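Side-chain contacts in manganese-containing pseudocatalase (Thermus thermophilus, PDB 2V8T), which probably breaks down hydrogen peroxide to water and oxygen at a centre of two manganese ions in each subunit: residues 21-26 and 113-118; 26-31 and 163-168. All coordinates share one frame; numbering follows the deposited sequence.

Interaction 1: residues 21-26 and 113-118; sequences NAAAAV and AAHFIA
The imidazole of H115 meets A24 at the ring edge, where the backbone N of A24 lies near the ring plane, and meets A23 obliquely through its methyl. Both approaches end on one ring atom: H115 CE1 is 3.9 Å from A23 CB, and H115 CE1 is likewise 3.9 Å from A24 N. No hydrogen bond crosses the contact, so this is van der Waals touching of a ring C-H against the helix 20-26. CG of H115 lies beside the backbone N (chi1 -83°) and anti to the carbonyl carbon, which sends the ring from the short helix 114-117 toward 21-26 across a wide backbone gap, A24 CA standing 8.3 Å from H115 CA. The contact lies beside the ferritin-like four-helix bundle, at its helix 57-85: L85 there packs on both A23 and H115 and so lines the same junction. Of the 88 Å² buried between the segments, 50 Å² belongs to H115. All three touching residues are buried, and the polar NE2 of H115 is satisfied by a hydrogen bond to OE1 of Q27. At the start of 21-26, N21 ND2 bonds to D109 OD1 of a neighbouring subunit, while N21 OD1 takes the backbone N of R111.

Interaction 2: residues 26-31 and 163-168; sequences VQALLG and LRVYEM
V26, at the end of helix 20-26, and A28 and L29, on the short helix 28-31, meet V165; the helical turn is held at Q27 O, which accepts from two backbone donors, L30 N at 2.9 Å and G31 N at 3.0 Å. Helix 28-31 lies against helix 144-166 of the ferritin-like four-helix bundle, in which helices 36-49, 57-85, 144-166 and 172-200 each supply manganese ligands. Everything that crosses the contact is apolar, and V165 accounts for 84 of the 149 Å² buried. V165 points its isopropyl group at 26-31 and divides it between partners. CG1, anti to the backbone N (chi1 172°), lies 4.0 Å from V26 CG2, the two valine side chains crossing at about a right angle. L29 comes at V165 tip to tip, and its forked end touches both branches: L29 CD1 is 4.0 Å from V165 CG1, and L29 CD2 is 3.9 Å from V165 CG2. I178 of helix 172-200 also touches L29, whose side chain is about 6 Å from that of the manganese ligand E36. Cutting L29 back to an alanine is likely to leave both V165 methyls and I178 without this partner, opening a gap a short way from the metal site. Next to V165 on the helix, R164 turns elsewhere, its NE in a salt bridge with E280 OE1 of a neighbouring subunit. A28 adds the loosest touch, its CB 4.5 Å from V165 CG2.

Both are core contacts, but they differ in distance from the centre of the chain: interaction 1 is centred about 17 Å from it and away from the metal site, interaction 2 about 11 Å, with the L29 side chain about 9 Å from a manganese ion. Interaction 1 brings one imidazole carbon against a methyl and a backbone N of two alanines; interaction 2 brings aliphatic side chains together and buries more surface. V26 ends one segment and starts the other, but touches across the contact only in interaction 2. The H115-Q27 hydrogen bond, 2.8 Å from NE2 to OE1, ties the two, and A25 O lies 3.8 Å from V165 CG2. Helix 57-85 touches residues of both.

Interaction 1: residues 21-26 and 113-118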
ATOM      1  N   ASN A  21      -4.961  22.731  -9.162  1.00  6.68           N
ATOM      2  CA  ASN A  21      -3.677  22.445  -8.551  1.00  6.63           C
ATOM      3  C   ASN A  21      -3.562  23.022  -7.130  1.00  6.74           C
ATOM      4  O   ASN A  21      -2.882  22.440  -6.276  1.00  7.19           O
ATOM      5  CB  ASN A  21      -2.513  22.867  -9.429  1.00  7.04           C
ATOM      6  CG  ASN A  21      -2.344  21.974 -10.648  1.00  7.12           C
ATOM      7  OD1 ASN A  21      -2.966  20.895 -10.748  1.00  7.85           O
ATOM      8  ND2 ASN A  21      -1.455  22.377 -11.544  1.00  8.57           N
ATOM      9  N   ALA A  22      -4.230  24.154  -6.848  1.00  6.95           N
ATOM     10  CA  ALA A  22      -4.301  24.607  -5.452  1.00  6.98           C
ATOM     11  C   ALA A  22      -5.003  23.552  -4.588  1.00  6.67           C
ATOM     12  O   ALA A  22      -4.540  23.235  -3.488  1.00  7.19           O
ATOM     13  CB  ALA A  22      -5.000  25.931  -5.341  1.00  7.86           C
ATOM     14  N   ALA A  23      -6.126  23.024  -5.078  1.00  6.73           N
ATOM     15  CA  ALA A  23      -6.835  21.979  -4.343  1.00  6.64           C
ATOM     16  C   ALA A  23      -5.918  20.774  -4.078  1.00  6.48           C
ATOM     17  O   ALA A  23      -5.937  20.173  -3.008  1.00  6.83           O
ATOM     18  CB  ALA A  23      -8.076  21.556  -5.102  1.00  7.31           C
ATOM     19  N   ALA A  24      -5.146  20.376  -5.110  1.00  6.63           N
ATOM     20  CA  ALA A  24      -4.249  19.223  -4.983  1.00  6.88           C
ATOM     21  C   ALA A  24      -3.203  19.449  -3.921  1.00  6.76           C
ATOM     22  O   ALA A  24      -2.828  18.509  -3.214  1.00  8.92           O
ATOM     23  CB  ALA A  24      -3.601  18.915  -6.334  1.00  7.58           C
ATOM     24  N   ALA A  25      -2.690  20.693  -3.785  1.00  6.65           N
ATOM     25  CA  ALA A  25      -1.701  20.987  -2.761  1.00  6.81           C
ATOM     26  C   ALA A  25      -2.353  20.963  -1.351  1.00  6.55           C
ATOM     27  O   ALA A  25      -1.812  20.417  -0.403  1.00  6.89           O
ATOM     28  CB  ALA A  25      -1.054  22.353  -3.023  1.00  7.77           C
ATOM     29  N   VAL A  26      -3.536  21.593  -1.261  1.00  6.55           N
ATOM     30  CA  VAL A  26      -4.251  21.638   0.010  1.00  6.24           C
ATOM     31  C   VAL A  26      -4.626  20.234   0.499  1.00  6.25           C
ATOM     32  O   VAL A  26      -4.731  20.001   1.703  1.00  6.47           O
ATOM     33  CB  VAL A  26      -5.462  22.609  -0.065  1.00  6.59           C
ATOM     34  CG1 VAL A  26      -6.282  22.558   1.222  1.00  7.38           C
ATOM     35  CG2 VAL A  26      -4.956  24.035  -0.315  1.00  7.82           C
ATOM     36  N   ALA A 113      -6.052  14.286 -11.291  1.00  6.83           N
ATOM     37  CA  ALA A 113      -7.202  13.954 -12.114  1.00  7.52           C
ATOM     38  C   ALA A 113      -8.272  13.212 -11.291  1.00  6.83           C
ATOM     39  O   ALA A 113      -9.445  13.225 -11.689  1.00  7.61           O
ATOM     40  CB  ALA A 113      -6.757  13.104 -13.331  1.00 10.01           C
ATOM     41  N   ALA A 114      -7.893  12.542 -10.218  1.00  7.04           N
ATOM     42  CA  ALA A 114      -8.847  11.808  -9.396  1.00  7.10           C
ATOM     43  C   ALA A 114      -9.954  12.713  -8.862  1.00  6.41           C
ATOM     44  O   ALA A 114     -11.090  12.260  -8.734  1.00  6.76           O
ATOM     45  CB  ALA A 114      -8.149  11.084  -8.263  1.00  8.21           C
ATOM     46  N   HIS A 115      -9.637  13.976  -8.548  1.00  6.37           N
ATOM     47  CA  HIS A 115     -10.654  14.926  -8.117  1.00  6.21           C
ATOM     48  C   HIS A 115     -11.843  14.995  -9.054  1.00  6.28           C
ATOM     49  O   HIS A 115     -12.938  15.340  -8.626  1.00  7.27           O
ATOM     50  CB  HIS A 115     -10.040  16.336  -8.021  1.00  6.48           C
ATOM     51  CG  HIS A 115      -9.323  16.612  -6.765  1.00  6.30           C
ATOM     52  ND1 HIS A 115      -8.299  17.558  -6.734  1.00  6.74           N
ATOM     53  CD2 HIS A 115      -9.562  16.174  -5.500  1.00  6.33           C
ATOM     54  CE1 HIS A 115      -7.955  17.654  -5.451  1.00  6.75           C
ATOM     55  NE2 HIS A 115      -8.687  16.841  -4.669  1.00  6.49           N
ATOM     56  N   PHE A 116     -11.597  14.743 -10.369  1.00  6.53           N
ATOM     57  CA  PHE A 116     -12.594  14.892 -11.414  1.00  6.85           C
ATOM     58  C   PHE A 116     -13.133  13.559 -11.940  1.00  7.02           C
ATOM     59  O   PHE A 116     -14.128  13.559 -12.645  1.00  9.08           O
ATOM     60  CB  PHE A 116     -12.011  15.726 -12.559  1.00  7.43           C
ATOM     61  CG  PHE A 116     -11.643  17.095 -12.115  1.00  7.68           C
ATOM     62  CD1 PHE A 116     -12.655  18.078 -12.109  1.00 11.95           C
ATOM     63  CD2 PHE A 116     -10.382  17.401 -11.700  1.00  9.54           C
ATOM     64  CE1 PHE A 116     -12.438  19.330 -11.647  1.00 14.87           C
ATOM     65  CE2 PHE A 116     -10.127  18.704 -11.185  1.00 13.58           C
ATOM     66  CZ  PHE A 116     -11.197  19.632 -11.178  1.00 15.30           C
ATOM     67  N   ILE A 117     -12.463  12.454 -11.651  1.00  8.25           N
ATOM     68  CA  ILE A 117     -12.885  11.112 -12.077  1.00  8.47           C
ATOM     69  C   ILE A 117     -13.538  10.369 -10.915  1.00  8.57           C
ATOM     70  O   ILE A 117     -14.710  10.026 -10.966  1.00 13.04           O
ATOM     71  CB  ILE A 117     -11.704  10.316 -12.683  1.00  7.81           C
ATOM     72  CG1 ILE A 117     -11.074  11.044 -13.875  1.00  8.39           C
ATOM     73  CG2 ILE A 117     -12.184   8.904 -13.040  1.00  8.75           C
ATOM     74  CD1 ILE A 117      -9.755  10.451 -14.325  1.00  8.88           C
ATOM     75  N   ALA A 118     -12.777  10.109  -9.869  1.00  9.60           N
ATOM     76  CA  ALA A 118     -13.327   9.459  -8.683  1.00  9.88           C
ATOM     77  C   ALA A 118     -14.249  10.399  -7.909  1.00  8.88           C
ATOM     78  O   ALA A 118     -15.307  10.019  -7.430  1.00 13.34           O
ATOM     79  CB  ALA A 118     -12.207   8.990  -7.750  1.00 11.31           C
TER

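Interaction 2: residues 26-31 and 163-168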
ATOM      1  N   VAL A  26      -3.536  21.593  -1.261  1.00  6.55           N
ATOM      2  CA  VAL A  26      -4.251  21.638   0.010  1.00  6.24           C
ATOM      3  C   VAL A  26      -4.626  20.234   0.499  1.00  6.25           C
ATOM      4  O   VAL A  26      -4.731  20.001   1.703  1.00  6.47           O
ATOM      5  CB  VAL A  26      -5.462  22.609  -0.065  1.00  6.59           C
ATOM      6  CG1 VAL A  26      -6.282  22.558   1.222  1.00  7.38           C
ATOM      7  CG2 VAL A  26      -4.956  24.035  -0.315  1.00  7.82           C
ATOM      8  N   GLN A  27      -4.774  19.267  -0.430  1.00  6.24           N
ATOM      9  CA  GLN A  27      -4.976  17.887  -0.003  1.00  6.23           C
ATOM     10  C   GLN A  27      -3.918  17.401   0.978  1.00  6.13           C
ATOM     11  O   GLN A  27      -4.227  16.552   1.814  1.00  6.26           O
ATOM     12  CB  GLN A  27      -5.054  16.940  -1.205  1.00  6.37           C
ATOM     13  CG  GLN A  27      -6.361  16.965  -1.975  1.00  6.57           C
ATOM     14  CD  GLN A  27      -7.559  16.274  -1.361  1.00  6.20           C
ATOM     15  OE1 GLN A  27      -8.675  16.362  -1.925  1.00  6.45           O
ATOM     16  NE2 GLN A  27      -7.406  15.576  -0.246  1.00  6.55           N
ATOM     17  N   ALA A  28      -2.662  17.867   0.873  1.00  6.34           N
ATOM     18  CA  ALA A  28      -1.674  17.440   1.862  1.00  6.62           C
ATOM     19  C   ALA A  28      -2.132  17.697   3.291  1.00  6.32           C
ATOM     20  O   ALA A  28      -1.781  16.962   4.216  1.00  7.33           O
ATOM     21  CB  ALA A  28      -0.331  18.161   1.652  1.00  7.65           C
ATOM     22  N   LEU A  29      -2.882  18.780   3.465  1.00  6.37           N
ATOM     23  CA  LEU A  29      -3.351  19.235   4.763  1.00  6.66           C
ATOM     24  C   LEU A  29      -4.604  18.497   5.222  1.00  6.81           C
ATOM     25  O   LEU A  29      -5.063  18.697   6.346  1.00  7.71           O
ATOM     26  CB  LEU A  29      -3.613  20.750   4.743  1.00  6.94           C
ATOM     27  CG  LEU A  29      -2.458  21.583   4.157  1.00  7.19           C
ATOM     28  CD1 LEU A  29      -2.806  23.063   4.279  1.00  8.28           C
ATOM     29  CD2 LEU A  29      -1.125  21.259   4.829  1.00  8.55           C
ATOM     30  N   LEU A  30      -5.159  17.641   4.341  1.00  7.20           N
ATOM     31  CA  LEU A  30      -6.341  16.853   4.655  1.00  7.62           C
ATOM     32  C   LEU A  30      -5.920  15.390   4.907  1.00  7.29           C
ATOM     33  O   LEU A  30      -6.019  14.872   6.002  1.00  8.16           O
ATOM     34  CB  LEU A  30      -7.394  16.977   3.574  1.00  7.74           C
ATOM     35  CG  LEU A  30      -8.697  16.229   3.838  1.00  7.97           C
ATOM     36  CD1 LEU A  30      -9.293  16.545   5.231  1.00  9.46           C
ATOM     37  CD2 LEU A  30      -9.701  16.563   2.734  1.00  9.82           C
ATOM     38  N   GLY A  31      -5.440  14.708   3.834  1.00  7.24           N
ATOM     39  CA  GLY A  31      -5.175  13.281   3.870  1.00  7.48           C
ATOM     40  C   GLY A  31      -3.716  12.888   3.803  1.00  7.85           C
ATOM     41  O   GLY A  31      -3.448  11.682   3.732  1.00  8.62           O
ATOM     42  N   LEU A 163       2.432  25.814   6.549  1.00  6.95           N
ATOM     43  CA  LEU A 163       3.220  26.961   6.114  1.00  6.89           C
ATOM     44  C   LEU A 163       3.680  26.788   4.653  1.00  6.70           C
ATOM     45  O   LEU A 163       3.634  27.732   3.860  1.00  7.36           O
ATOM     46  CB  LEU A 163       4.432  27.161   7.008  1.00  7.10           C
ATOM     47  CG  LEU A 163       4.122  27.703   8.410  1.00  7.61           C
ATOM     48  CD1 LEU A 163       5.325  27.457   9.330  1.00  9.22           C
ATOM     49  CD2 LEU A 163       3.793  29.178   8.371  1.00  9.42           C
ATOM     50  N   ARG A 164       4.179  25.597   4.329  1.00  6.75           N
ATOM     51  CA  ARG A 164       4.680  25.389   2.962  1.00  6.94           C
ATOM     52  C   ARG A 164       3.557  25.458   1.931  1.00  6.93           C
ATOM     53  O   ARG A 164       3.715  26.073   0.884  1.00  7.67           O
ATOM     54  CB  ARG A 164       5.429  24.058   2.888  1.00  7.10           C
ATOM     55  CG  ARG A 164       6.741  24.114   3.666  1.00  7.41           C
ATOM     56  CD  ARG A 164       7.338  22.722   3.878  1.00  7.43           C
ATOM     57  NE  ARG A 164       8.619  22.845   4.568  1.00  7.94           N
ATOM     58  CZ  ARG A 164       9.370  21.805   4.919  1.00  7.42           C
ATOM     59  NH1 ARG A 164       8.919  20.577   4.825  1.00  8.92           N
ATOM     60  NH2 ARG A 164      10.556  22.048   5.452  1.00  9.26           N
ATOM     61  N   VAL A 165       2.382  24.868   2.236  1.00  6.87           N
ATOM     62  CA  VAL A 165       1.272  24.964   1.302  1.00  7.14           C
ATOM     63  C   VAL A 165       0.823  26.419   1.188  1.00  7.23           C
ATOM     64  O   VAL A 165       0.479  26.900   0.094  1.00  7.88           O
ATOM     65  CB  VAL A 165       0.128  24.030   1.717  1.00  7.67           C
ATOM     66  CG1 VAL A 165      -1.126  24.266   0.871  1.00  8.23           C
ATOM     67  CG2 VAL A 165       0.569  22.567   1.566  1.00  8.38           C
ATOM     68  N   TYR A 166       0.792  27.174   2.298  1.00  7.36           N
ATOM     69  CA  TYR A 166       0.471  28.589   2.253  1.00  7.58           C
ATOM     70  C   TYR A 166       1.335  29.319   1.250  1.00  7.86           C
ATOM     71  O   TYR A 166       0.900  30.203   0.507  1.00  9.03           O
ATOM     72  CB  TYR A 166       0.642  29.196   3.661  1.00  8.17           C
ATOM     73  CG  TYR A 166       0.319  30.656   3.721  1.00  8.33           C
ATOM     74  CD1 TYR A 166       1.288  31.593   3.475  1.00 10.25           C
ATOM     75  CD2 TYR A 166      -0.952  31.115   4.093  1.00  8.75           C
ATOM     76  CE1 TYR A 166       1.004  32.947   3.539  1.00 11.22           C
ATOM     77  CE2 TYR A 166      -1.249  32.450   4.173  1.00  9.40           C
ATOM     78  CZ  TYR A 166      -0.252  33.371   3.875  1.00 10.62           C
ATOM     79  OH  TYR A 166      -0.483  34.742   3.942  1.00 13.05           O
ATOM     80  N   GLU A 167       2.637  28.976   1.237  1.00  7.59           N
ATOM     81  CA  GLU A 167       3.599  29.594   0.350  1.00  7.95           C
ATOM     82  C   GLU A 167       3.462  29.186  -1.117  1.00  8.25           C
ATOM     83  O   GLU A 167       4.119  29.786  -1.983  1.00  8.75           O
ATOM     84  CB  GLU A 167       5.011  29.310   0.849  1.00  8.35           C
ATOM     85  CG  GLU A 167       5.307  30.017   2.177  1.00  8.26           C
ATOM     86  CD  GLU A 167       6.708  29.746   2.598  1.00  8.68           C
ATOM     87  OE1 GLU A 167       6.976  28.481   2.720  1.00  9.66           O
ATOM     88  OE2 GLU A 167       7.540  30.615   2.818  1.00 10.32           O
ATOM     89  N   MET A 168       2.619  28.171  -1.399  1.00  8.41           N
ATOM     90  CA  MET A 168       2.339  27.717  -2.746  1.00  8.99           C
ATOM     91  C   MET A 168       1.057  28.326  -3.322  1.00  9.73           C
ATOM     92  O   MET A 168       0.898  28.302  -4.540  1.00 12.11           O
ATOM     93  CB  MET A 168       2.233  26.159  -2.758  0.50  9.64           C
ATOM     94  CG  MET A 168       3.511  25.459  -2.356  0.50  9.00           C
ATOM     95  SD  MET A 168       3.293  23.670  -1.958  0.50  9.44           S
ATOM     96  CE  MET A 168       2.753  23.002  -3.589  0.50 10.44           C
TER